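Local coordinates for protein formiminoglutamase (Trypanosoma cruzi, PDB 4MYL) that probably hydrolyses a guanidino or formimino substrate at a two-manganese centre, at residues Ala50-Gly55 with Met279-Pro284; Asp236-Lys241 with Val248-Ala253. The protein carries 1 engineered substitution. All blocks are in the same frame, centred on the assembly; numbering follows the deposited sequence.

Contact 1: residues Ala50-Gly55 with Met279-Pro284; sequences AGAKKG and MSELNP
Asn283 reaches over Gly51 to Ala50 where the loop beyond strand 274-280, in the parallel sheet of the arginase fold, meets the turn leading into helix 55-63. CB leads off with CG anti to the backbone N (chi1 -169°), which carries the amide out toward the 50-55 loop. CG then lies 3.5 Å from Gly51 C, and OD1 rests 3.4 Å from Gly51 CA. That same oxygen turns back to weak bonds with the backbone N of Leu285 and Val286, consistent with a fixed amide rotation. On the other branch of the amide, ND2 gives a nearly straight hydrogen bond to Ala50 O (3.0 Å, 169° at the hydrogen). The acceptor lies in the asparagine's amide plane, yet the donor stands above the carbonyl plane of Ala50. Gly51, at phi 132°, has no side chain to come between its CA and this amide. The next residue of the turn also uses its backbone: Ala52 CA points its hydrogen at Leu282 O, 3.2 Å away. Pro284 closes the other end, its CG 3.5 Å from Lys54 O and its CD 3.7 Å from Lys54 CB, while the lysine chain bends at chi2 and leads its ammonium away. The Glu281 side chain lies beside those of the manganese ligands Asp236 and Asn122: OE1 bonds to Ser249 OG, and OE2 to the backbone N of Cys43 and Asn122. Its OE1 also passes 4.0 Å from Ala52 CB.

Contact 2: residues Asp236-Lys241 with Val248-Ala253; sequences DVDSLK and VSCPAA
The manganese site of the arginase fold sits at the end of strand 231-236, where Asp236 and Asp238, both manganese ligands, flank Val237; the chain returns as 248-253 to pack against Asp238. Asp238 has CG anti to its carbonyl carbon (chi1 -78°), and this sends the carboxylate across to Cys250. There OD2 takes the backbone N-H of Cys250 at 3.0 Å, the donor arriving from above the carboxylate plane, 46° out of it. OD1 lies 3.2 Å from Cys250 CB, and Val248 CG2 approaches OD2 as the two side chains run past each other in opposite directions. Cys250 is further tied by its disulfide to Cys43, so the loop that holds the ligand is itself anchored. Asp236 OD1 accepts the N-H of Asp238 in an Asx turn, coupling one metal ligand to the next. Val237 CG2 presses on Val248 CG1 at 3.4 Å, tighter than usual carbon contact. Farther along, the two segments are joined through water: one water donates to both Asp238 O and Cys250 O, and a second donates to Leu240 O while accepting from Ala252 N at 3.0 Å.

The two contacts lie side by side, their centres 11 Å apart, at the ends of the adjacent parallel strands 231-236 and 274-280. Both segments of contact 2 fall between the two segments of contact 1 in the sequence: 50-55 comes first, then 236-241 and 248-253, and last 279-284. They touch directly. Ser280 O and Val237 N are 2.9 Å apart, a probable hydrogen bond between the neighbouring strand ends, and Glu281 CG packs on Asp236 OD1. Cys43 belongs to the loop before helix 55-63, so its disulfide links the loops of both contacts. Loops far apart in sequence are thus gathered around the two manganese ions.

Contact 1: residues Ala50-Gly55 with Met279-Pro284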
ATOM      1  N   ALA A  50     -17.594 -14.234  -4.994  1.00 18.09           N
ATOM      2  CA  ALA A  50     -18.863 -14.088  -4.299  1.00 17.79           C
ATOM      3  C   ALA A  50     -18.604 -13.481  -2.930  1.00 15.03           C
ATOM      4  O   ALA A  50     -17.505 -13.614  -2.390  1.00 14.68           O
ATOM      5  CB  ALA A  50     -19.541 -15.442  -4.150  1.00 18.62           C
ATOM      6  N   GLY A  51     -19.612 -12.806  -2.375  1.00 13.59           N
ATOM      7  CA  GLY A  51     -19.510 -12.261  -1.034  1.00 17.26           C
ATOM      8  C   GLY A  51     -19.948 -10.815  -0.850  1.00 13.79           C
ATOM      9  O   GLY A  51     -20.090 -10.350   0.280  1.00 13.85           O
ATOM     10  N   ALA A  52     -20.164 -10.098  -1.945  1.00 11.67           N
ATOM     11  CA  ALA A  52     -20.547  -8.692  -1.826  1.00 12.03           C
ATOM     12  C   ALA A  52     -21.863  -8.537  -1.056  1.00 11.31           C
ATOM     13  O   ALA A  52     -22.148  -7.478  -0.512  1.00 14.79           O
ATOM     14  CB  ALA A  52     -20.636  -8.040  -3.184  1.00 11.09           C
ATOM     15  N   LYS A  53     -22.662  -9.599  -0.998  1.00 12.64           N
ATOM     16  CA  LYS A  53     -23.937  -9.529  -0.302  1.00 12.81           C
ATOM     17  C   LYS A  53     -23.712  -9.308   1.192  1.00 10.99           C
ATOM     18  O   LYS A  53     -24.625  -8.919   1.905  1.00 13.51           O
ATOM     19  CB  LYS A  53     -24.771 -10.795  -0.549  1.00 13.47           C
ATOM     20  CG  LYS A  53     -24.172 -12.053   0.042  1.00 16.80           C
ATOM     21  CD  LYS A  53     -25.045 -13.266  -0.243  1.00 20.80           C
ATOM     22  CE  LYS A  53     -24.447 -14.545   0.344  1.00 27.34           C
ATOM     23  NZ  LYS A  53     -22.954 -14.553   0.216  1.00 31.09           N
ATOM     24  N   LYS A  54     -22.480  -9.552   1.642  1.00 10.92           N
ATOM     25  CA  LYS A  54     -22.073  -9.384   3.042  1.00 13.71           C
ATOM     26  C   LYS A  54     -21.646  -7.942   3.336  1.00 10.54           C
ATOM     27  O   LYS A  54     -21.465  -7.552   4.500  1.00 12.01           O
ATOM     28  CB  LYS A  54     -20.901 -10.326   3.364  1.00 16.85           C
ATOM     29  CG  LYS A  54     -21.173 -11.806   3.117  1.00 17.26           C
ATOM     30  CD  LYS A  54     -22.441 -12.271   3.829  1.00 30.12           C
ATOM     31  CE  LYS A  54     -22.600 -13.800   3.792  1.00 34.56           C
ATOM     32  NZ  LYS A  54     -23.982 -14.234   4.162  1.00 45.01           N
ATOM     33  N   GLY A  55     -21.480  -7.168   2.262  1.00 13.54           N
ATOM     34  CA  GLY A  55     -21.105  -5.767   2.340  1.00 11.90           C
ATOM     35  C   GLY A  55     -21.900  -4.906   3.318  1.00 12.43           C
ATOM     36  O   GLY A  55     -21.312  -4.265   4.191  1.00 12.15           O
ATOM     37  N   MET A 279     -22.482   2.606  -3.384  1.00  8.82           N
ATOM     38  CA  MET A 279     -21.155   2.060  -3.128  1.00  9.71           C
ATOM     39  C   MET A 279     -21.259   0.557  -3.314  1.00  9.97           C
ATOM     40  O   MET A 279     -21.940  -0.104  -2.548  1.00 11.00           O
ATOM     41  CB  MET A 279     -20.717   2.406  -1.694  1.00  9.68           C
ATOM     42  CG  MET A 279     -19.302   1.967  -1.342  1.00 11.37           C
ATOM     43  SD  MET A 279     -18.829   2.441   0.342  1.00 16.30           S
ATOM     44  CE  MET A 279     -18.842   4.225   0.147  1.00  9.21           C
ATOM     45  N   SER A 280     -20.598   0.023  -4.339  1.00 11.73           N
ATOM     46  CA  SER A 280     -20.742  -1.385  -4.726  0.50 11.48           C
ATOM     47  C   SER A 280     -19.448  -2.188  -4.597  1.00 10.96           C
ATOM     48  O   SER A 280     -18.358  -1.625  -4.671  1.00 10.91           O
ATOM     49  CB  SER A 280     -21.217  -1.494  -6.180  0.50 11.85           C
ATOM     50  OG  SER A 280     -22.415  -0.783  -6.403  0.50 13.49           O
ATOM     51  N   GLU A 281     -19.599  -3.502  -4.422  1.00 10.68           N
ATOM     52  CA  GLU A 281     -18.527  -4.508  -4.471  1.00  9.79           C
ATOM     53  C   GLU A 281     -17.675  -4.665  -3.203  1.00 10.77           C
ATOM     54  O   GLU A 281     -16.652  -5.370  -3.228  1.00 11.54           O
ATOM     55  CB  GLU A 281     -17.652  -4.364  -5.727  1.00 12.75           C
ATOM     56  CG  GLU A 281     -18.419  -4.389  -7.066  1.00 12.90           C
ATOM     57  CD  GLU A 281     -19.201  -5.680  -7.305  1.00 16.86           C
ATOM     58  OE1 GLU A 281     -19.041  -6.642  -6.517  1.00 15.99           O
ATOM     59  OE2 GLU A 281     -19.976  -5.730  -8.287  1.00 13.44           O
ATOM     60  N   LEU A 282     -18.101  -4.050  -2.100  1.00  9.95           N
ATOM     61  CA  LEU A 282     -17.476  -4.340  -0.808  1.00 10.36           C
ATOM     62  C   LEU A 282     -17.682  -5.830  -0.508  1.00 10.57           C
ATOM     63  O   LEU A 282     -18.810  -6.309  -0.461  1.00 13.28           O
ATOM     64  CB  LEU A 282     -18.081  -3.490   0.324  1.00  9.67           C
ATOM     65  CG  LEU A 282     -17.397  -3.639   1.688  1.00  9.46           C
ATOM     66  CD1 LEU A 282     -15.960  -3.172   1.603  1.00 12.73           C
ATOM     67  CD2 LEU A 282     -18.146  -2.867   2.759  1.00  8.20           C
ATOM     68  N   ASN A 283     -16.595  -6.565  -0.314  1.00 10.74           N
ATOM     69  CA  ASN A 283     -16.690  -8.010  -0.161  1.00 10.44           C
ATOM     70  C   ASN A 283     -15.902  -8.507   1.050  1.00 12.35           C
ATOM     71  O   ASN A 283     -14.681  -8.715   0.968  1.00 12.45           O
ATOM     72  CB  ASN A 283     -16.215  -8.703  -1.436  1.00 11.31           C
ATOM     73  CG  ASN A 283     -16.535 -10.166  -1.442  1.00 10.33           C
ATOM     74  OD1 ASN A 283     -16.555 -10.793  -0.399  1.00 16.68           O
ATOM     75  ND2 ASN A 283     -16.789 -10.718  -2.606  1.00 12.44           N
ATOM     76  N   PRO A 284     -16.599  -8.681   2.185  1.00 12.93           N
ATOM     77  CA  PRO A 284     -15.938  -9.049   3.444  1.00 11.96           C
ATOM     78  C   PRO A 284     -15.432 -10.489   3.469  1.00 15.73           C
ATOM     79  O   PRO A 284     -14.637 -10.820   4.346  1.00 14.29           O
ATOM     80  CB  PRO A 284     -17.036  -8.841   4.489  1.00 14.55           C
ATOM     81  CG  PRO A 284     -17.991  -7.865   3.860  1.00 15.09           C
ATOM     82  CD  PRO A 284     -17.987  -8.230   2.400  1.00 10.51           C
TER

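Contact 2: residues Asp236-Lys241 with Val248-Ala253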
ATOM      1  N   ASP A 236     -17.848   2.328  -7.217  1.00  8.61           N
ATOM      2  CA  ASP A 236     -17.529   0.918  -7.147  1.00 11.07           C
ATOM      3  C   ASP A 236     -16.148   0.758  -6.495  1.00  9.65           C
ATOM      4  O   ASP A 236     -15.167   1.265  -7.012  1.00 11.94           O
ATOM      5  CB  ASP A 236     -17.544   0.345  -8.568  1.00 14.14           C
ATOM      6  CG  ASP A 236     -17.487  -1.169  -8.602  1.00 12.59           C
ATOM      7  OD1 ASP A 236     -16.740  -1.774  -7.811  1.00 12.74           O
ATOM      8  OD2 ASP A 236     -18.173  -1.759  -9.456  1.00 14.09           O
ATOM      9  N   VAL A 237     -16.065   0.076  -5.358  1.00  8.51           N
ATOM     10  CA  VAL A 237     -14.804   0.052  -4.639  1.00  9.86           C
ATOM     11  C   VAL A 237     -13.742  -0.804  -5.345  1.00 11.05           C
ATOM     12  O   VAL A 237     -12.579  -0.850  -4.913  1.00 11.47           O
ATOM     13  CB  VAL A 237     -14.976  -0.339  -3.143  1.00 14.62           C
ATOM     14  CG1 VAL A 237     -15.706   0.766  -2.406  1.00 11.32           C
ATOM     15  CG2 VAL A 237     -15.693  -1.665  -2.980  1.00  9.41           C
ATOM     16  N   ASP A 238     -14.147  -1.481  -6.423  1.00  8.80           N
ATOM     17  CA  ASP A 238     -13.200  -2.196  -7.278  1.00 10.63           C
ATOM     18  C   ASP A 238     -12.171  -1.234  -7.883  1.00  9.31           C
ATOM     19  O   ASP A 238     -11.107  -1.652  -8.373  1.00 10.18           O
ATOM     20  CB  ASP A 238     -13.925  -2.951  -8.399  1.00 11.10           C
ATOM     21  CG  ASP A 238     -14.570  -4.263  -7.926  1.00 14.22           C
ATOM     22  OD1 ASP A 238     -15.376  -4.825  -8.702  1.00 13.82           O
ATOM     23  OD2 ASP A 238     -14.286  -4.737  -6.801  1.00 12.96           O
ATOM     24  N   SER A 239     -12.499   0.058  -7.846  1.00  9.55           N
ATOM     25  CA  SER A 239     -11.634   1.110  -8.392  1.00  9.63           C
ATOM     26  C   SER A 239     -10.437   1.462  -7.498  1.00  9.69           C
ATOM     27  O   SER A 239      -9.537   2.167  -7.941  1.00  9.99           O
ATOM     28  CB  SER A 239     -12.437   2.377  -8.678  1.00  8.78           C
ATOM     29  OG  SER A 239     -12.940   2.929  -7.483  1.00  9.08           O
ATOM     30  N   LEU A 240     -10.443   1.004  -6.243  1.00 11.26           N
ATOM     31  CA  LEU A 240      -9.326   1.260  -5.320  1.00  9.89           C
ATOM     32  C   LEU A 240      -8.249   0.200  -5.461  1.00  9.08           C
ATOM     33  O   LEU A 240      -8.532  -0.945  -5.758  1.00 11.52           O
ATOM     34  CB  LEU A 240      -9.788   1.343  -3.851  1.00  8.51           C
ATOM     35  CG  LEU A 240     -10.447   2.652  -3.396  1.00  9.09           C
ATOM     36  CD1 LEU A 240     -11.876   2.735  -3.887  1.00  8.99           C
ATOM     37  CD2 LEU A 240     -10.387   2.805  -1.874  1.00  8.74           C
ATOM     38  N   LYS A 241      -7.006   0.591  -5.232  1.00 10.11           N
ATOM     39  CA  LYS A 241      -5.892  -0.353  -5.282  1.00 11.38           C
ATOM     40  C   LYS A 241      -5.986  -1.321  -4.103  1.00  9.28           C
ATOM     41  O   LYS A 241      -6.387  -0.947  -3.001  1.00  9.40           O
ATOM     42  CB  LYS A 241      -4.553   0.391  -5.292  1.00 12.22           C
ATOM     43  CG  LYS A 241      -4.281   1.203  -4.055  1.00 11.71           C
ATOM     44  CD  LYS A 241      -2.878   1.808  -4.099  1.00 20.63           C
ATOM     45  CE  LYS A 241      -2.861   3.113  -4.854  1.00 33.61           C
ATOM     46  NZ  LYS A 241      -1.527   3.795  -4.766  1.00 34.45           N
ATOM     47  N   VAL A 248     -12.730  -6.611  -1.867  1.00 11.53           N
ATOM     48  CA  VAL A 248     -13.690  -6.227  -2.889  1.00  9.47           C
ATOM     49  C   VAL A 248     -13.812  -7.419  -3.838  1.00 11.25           C
ATOM     50  O   VAL A 248     -12.980  -8.325  -3.814  1.00 11.13           O
ATOM     51  CB  VAL A 248     -13.251  -4.933  -3.648  1.00  9.47           C
ATOM     52  CG1 VAL A 248     -13.037  -3.794  -2.664  1.00 11.28           C
ATOM     53  CG2 VAL A 248     -11.992  -5.161  -4.479  1.00 10.14           C
ATOM     54  N   SER A 249     -14.862  -7.448  -4.653  1.00 13.40           N
ATOM     55  CA  SER A 249     -15.114  -8.623  -5.490  1.00 11.59           C
ATOM     56  C   SER A 249     -14.092  -8.785  -6.598  1.00 12.30           C
ATOM     57  O   SER A 249     -13.779  -9.898  -6.983  1.00 12.90           O
ATOM     58  CB  SER A 249     -16.524  -8.592  -6.093  1.00 13.91           C
ATOM     59  OG  SER A 249     -17.492  -8.396  -5.078  1.00 15.14           O
ATOM     60  N   CYS A 250     -13.606  -7.667  -7.128  1.00 12.37           N
ATOM     61  CA  CYS A 250     -12.649  -7.669  -8.224  1.00 13.80           C
ATOM     62  C   CYS A 250     -11.475  -6.764  -7.876  1.00 17.06           C
ATOM     63  O   CYS A 250     -11.415  -5.629  -8.335  1.00 17.65           O
ATOM     64  CB  CYS A 250     -13.307  -7.187  -9.517  1.00 11.98           C
ATOM     65  SG  CYS A 250     -14.464  -8.385 -10.280  1.00 22.40           S
ATOM     66  N   PRO A 251     -10.554  -7.263  -7.036  1.00 16.23           N
ATOM     67  CA  PRO A 251      -9.414  -6.477  -6.556  1.00 13.07           C
ATOM     68  C   PRO A 251      -8.515  -6.004  -7.679  1.00 21.85           C
ATOM     69  O   PRO A 251      -8.387  -6.674  -8.714  1.00 25.07           O
ATOM     70  CB  PRO A 251      -8.664  -7.458  -5.657  1.00 22.22           C
ATOM     71  CG  PRO A 251      -9.714  -8.414  -5.189  1.00 25.52           C
ATOM     72  CD  PRO A 251     -10.667  -8.558  -6.338  1.00 17.42           C
ATOM     73  N   ALA A 252      -7.904  -4.844  -7.459  1.00 14.95           N
ATOM     74  CA  ALA A 252      -7.070  -4.192  -8.456  1.00 13.12           C
ATOM     75  C   ALA A 252      -5.645  -4.078  -7.946  1.00 16.56           C
ATOM     76  O   ALA A 252      -5.422  -3.809  -6.767  1.00 14.89           O
ATOM     77  CB  ALA A 252      -7.623  -2.798  -8.781  1.00 15.75           C
ATOM     78  N   ALA A 253      -4.684  -4.276  -8.845  1.00 18.27           N
ATOM     79  CA  ALA A 253      -3.268  -4.110  -8.529  1.00 12.74           C
ATOM     80  C   ALA A 253      -2.937  -2.630  -8.368  1.00 15.40           C
ATOM     81  O   ALA A 253      -2.290  -2.218  -7.405  1.00 19.32           O
ATOM     82  CB  ALA A 253      -2.400  -4.746  -9.622  1.00 14.80           C
TER
HETATM   83  O   HOH W   1     -10.531  -3.811 -10.171  1.00 12.66           O
HETATM   84  O   HOH W   2      -8.948  -3.584  -4.937  1.00 11.56           O